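Local coordinates for LIM domain only protein 7 (Homo sapiens, PDB 2EAQ), which probably binds the C-terminal tails of partner proteins through its PDZ domain, as PDZ domains generally do, and so may help assemble protein complexes, at residues A[53-58]-A[81-86]. Sequence-based numbering, arbitrary orientation.
Sequences IAINNT and LVMDVR
I55 and L81 form the tight end of this contact: CD1 of L81 lies 3.6 Å from CB of I55 and also reaches CG2 and CD1 of that isoleucine, the two side chains crossing at a slant. CG1 of I55 sits between the backbone N and the carbonyl carbon (chi1 56°), which leaves CG2 on the side of M83, 4.1 Å from its CG. This buried face continues into the core, where W68 and M72 of helix 65-78 pack on I55, and F21 on L81 and M83. The strands pair antiparallel, A54 opposite D84 as a hydrogen-bonded pair and I55 opposite M83 as a non-hydrogen-bonded one; N of D84 donates to O of A54 at 2.9 Å. The strands, 51-55 and 80-88, are the two inner ones of the larger sheet of the PDZ fold, and a classic beta bulge interrupts their pairing: O of D84 accepts from N of I53 (2.8 Å) and, at 3.2 Å, from N of A54. Beyond strand 53-55 the chain reverses in a type II' turn from I55 to T58, whose second residue, N56, still donates its N to O of V82 at 2.8 Å. The N56 side chain bends back over the start of the partner strand, crossing L81 at about a right angle, and an alanine here would probably uncover the backbone near L81 and V82 and strain the turn, whose second position has a positive phi (49°) that asparagine tolerates better. The opposite face is looser and partly open to solvent: the side chains of A54 and D84 meet only at their CB atoms, 4.1 Å apart, and the D84 carboxylate turns to a salt bridge with R6. At the far end the guanidinium of R86, which pairs with D4 of strand 2-10, brings NH2 edgewise to within 4.2 Å of CG1 of I53.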
loop_
_atom_site.group_PDB
_atom_site.type_symbol
_atom_site.label_atom_id
_atom_site.label_comp_id
_atom_site.label_asym_id
_atom_site.label_seq_id
_atom_site.Cartn_x
_atom_site.Cartn_y
_atom_site.Cartn_z
ATOM N N ILE A 53 3.305 -0.580 6.570
ATOM C CA ILE A 53 2.949 -0.822 7.942
ATOM C C ILE A 53 1.470 -0.945 8.168
ATOM O O ILE A 53 1.013 -1.794 8.917
ATOM C CB ILE A 53 3.555 0.289 8.858
ATOM C CG1 ILE A 53 5.081 0.349 8.687
ATOM C CG2 ILE A 53 3.172 0.006 10.319
ATOM C CD1 ILE A 53 5.797 -0.924 8.891
ATOM N N ALA A 54 0.691 -0.124 7.480
ATOM C CA ALA A 54 -0.758 -0.172 7.622
ATOM C C ALA A 54 -1.431 0.487 6.418
ATOM O O ALA A 54 -0.799 1.251 5.718
ATOM C CB ALA A 54 -1.228 0.657 8.866
ATOM N N ILE A 55 -2.658 0.095 6.144
ATOM C CA ILE A 55 -3.463 0.825 5.158
ATOM C C ILE A 55 -4.785 1.165 5.832
ATOM O O ILE A 55 -5.405 0.306 6.482
ATOM C CB ILE A 55 -3.698 0.082 3.840
ATOM C CG1 ILE A 55 -4.350 -1.267 4.095
ATOM C CG2 ILE A 55 -2.417 -0.043 3.091
ATOM C CD1 ILE A 55 -4.834 -1.971 2.776
ATOM N N ASN A 56 -5.216 2.423 5.695
ATOM C CA ASN A 56 -6.463 2.851 6.285
ATOM C C ASN A 56 -6.478 2.398 7.763
ATOM O O ASN A 56 -5.544 2.746 8.509
ATOM C CB ASN A 56 -7.619 2.323 5.400
ATOM C CG ASN A 56 -7.515 2.832 3.962
ATOM O OD1 ASN A 56 -7.920 2.154 2.982
ATOM N ND2 ASN A 56 -7.016 4.055 3.829
ATOM N N ASN A 57 -7.476 1.668 8.194
ATOM C CA ASN A 57 -7.476 1.276 9.631
ATOM C C ASN A 57 -6.931 -0.119 9.898
ATOM O O ASN A 57 -7.247 -0.703 10.950
ATOM C CB ASN A 57 -8.945 1.351 10.104
ATOM C CG ASN A 57 -9.475 2.796 10.015
ATOM O OD1 ASN A 57 -10.592 3.072 9.509
ATOM N ND2 ASN A 57 -8.652 3.711 10.474
ATOM N N THR A 58 -6.073 -0.646 9.028
ATOM C CA THR A 58 -5.609 -2.012 9.155
ATOM C C THR A 58 -4.109 -2.035 9.244
ATOM O O THR A 58 -3.409 -1.708 8.290
ATOM C CB THR A 58 -6.039 -2.820 7.910
ATOM O OG1 THR A 58 -7.466 -2.859 7.840
ATOM C CG2 THR A 58 -5.526 -4.235 7.960
ATOM N N LEU A 81 -6.767 5.060 -0.221
ATOM C CA LEU A 81 -5.758 4.267 0.426
ATOM C C LEU A 81 -4.767 5.182 1.140
ATOM O O LEU A 81 -3.954 5.814 0.482
ATOM C CB LEU A 81 -5.119 3.442 -0.688
ATOM C CG LEU A 81 -4.157 2.355 -0.336
ATOM C CD1 LEU A 81 -4.784 1.305 0.577
ATOM C CD2 LEU A 81 -3.723 1.751 -1.688
ATOM N N VAL A 82 -4.833 5.245 2.467
ATOM C CA VAL A 82 -3.909 6.050 3.276
ATOM C C VAL A 82 -2.933 5.019 3.856
ATOM O O VAL A 82 -3.318 4.231 4.744
ATOM C CB VAL A 82 -4.631 6.818 4.386
ATOM C CG1 VAL A 82 -3.646 7.598 5.282
ATOM C CG2 VAL A 82 -5.540 7.880 3.769
ATOM N N MET A 83 -1.701 5.054 3.367
ATOM C CA MET A 83 -0.703 4.043 3.734
ATOM C C MET A 83 0.316 4.512 4.701
ATOM O O MET A 83 0.884 5.589 4.478
ATOM C CB MET A 83 0.037 3.582 2.479
ATOM C CG MET A 83 -0.836 3.208 1.225
ATOM S SD MET A 83 0.149 2.428 -0.173
ATOM C CE MET A 83 1.512 1.803 0.924
ATOM N N ASP A 84 0.541 3.788 5.769
ATOM C CA ASP A 84 1.643 4.158 6.665
ATOM C C ASP A 84 2.812 3.296 6.225
ATOM O O ASP A 84 2.654 2.063 6.147
ATOM C CB ASP A 84 1.283 3.869 8.114
ATOM C CG ASP A 84 0.321 4.854 8.668
ATOM O OD1 ASP A 84 0.067 5.835 7.988
ATOM O OD2 ASP A 84 -0.148 4.646 9.792
ATOM N N VAL A 85 3.911 3.896 5.812
ATOM C CA VAL A 85 5.078 3.187 5.366
ATOM C C VAL A 85 6.319 3.614 6.098
ATOM O O VAL A 85 6.374 4.659 6.758
ATOM C CB VAL A 85 5.311 3.344 3.804
ATOM C CG1 VAL A 85 4.023 3.040 3.029
ATOM C CG2 VAL A 85 5.819 4.702 3.455
ATOM N N ARG A 86 7.341 2.792 5.992
ATOM C CA ARG A 86 8.673 3.050 6.562
ATOM C C ARG A 86 9.603 2.996 5.365
ATOM O O ARG A 86 9.706 1.982 4.656
ATOM C CB ARG A 86 9.016 1.956 7.570
ATOM C CG ARG A 86 10.349 2.121 8.228
ATOM C CD ARG A 86 10.340 1.429 9.583
ATOM N NE ARG A 86 9.011 1.557 10.162
ATOM C CZ ARG A 86 8.731 1.685 11.451
ATOM N NH1 ARG A 86 9.703 1.714 12.345
ATOM N NH2 ARG A 86 7.459 1.756 11.844
#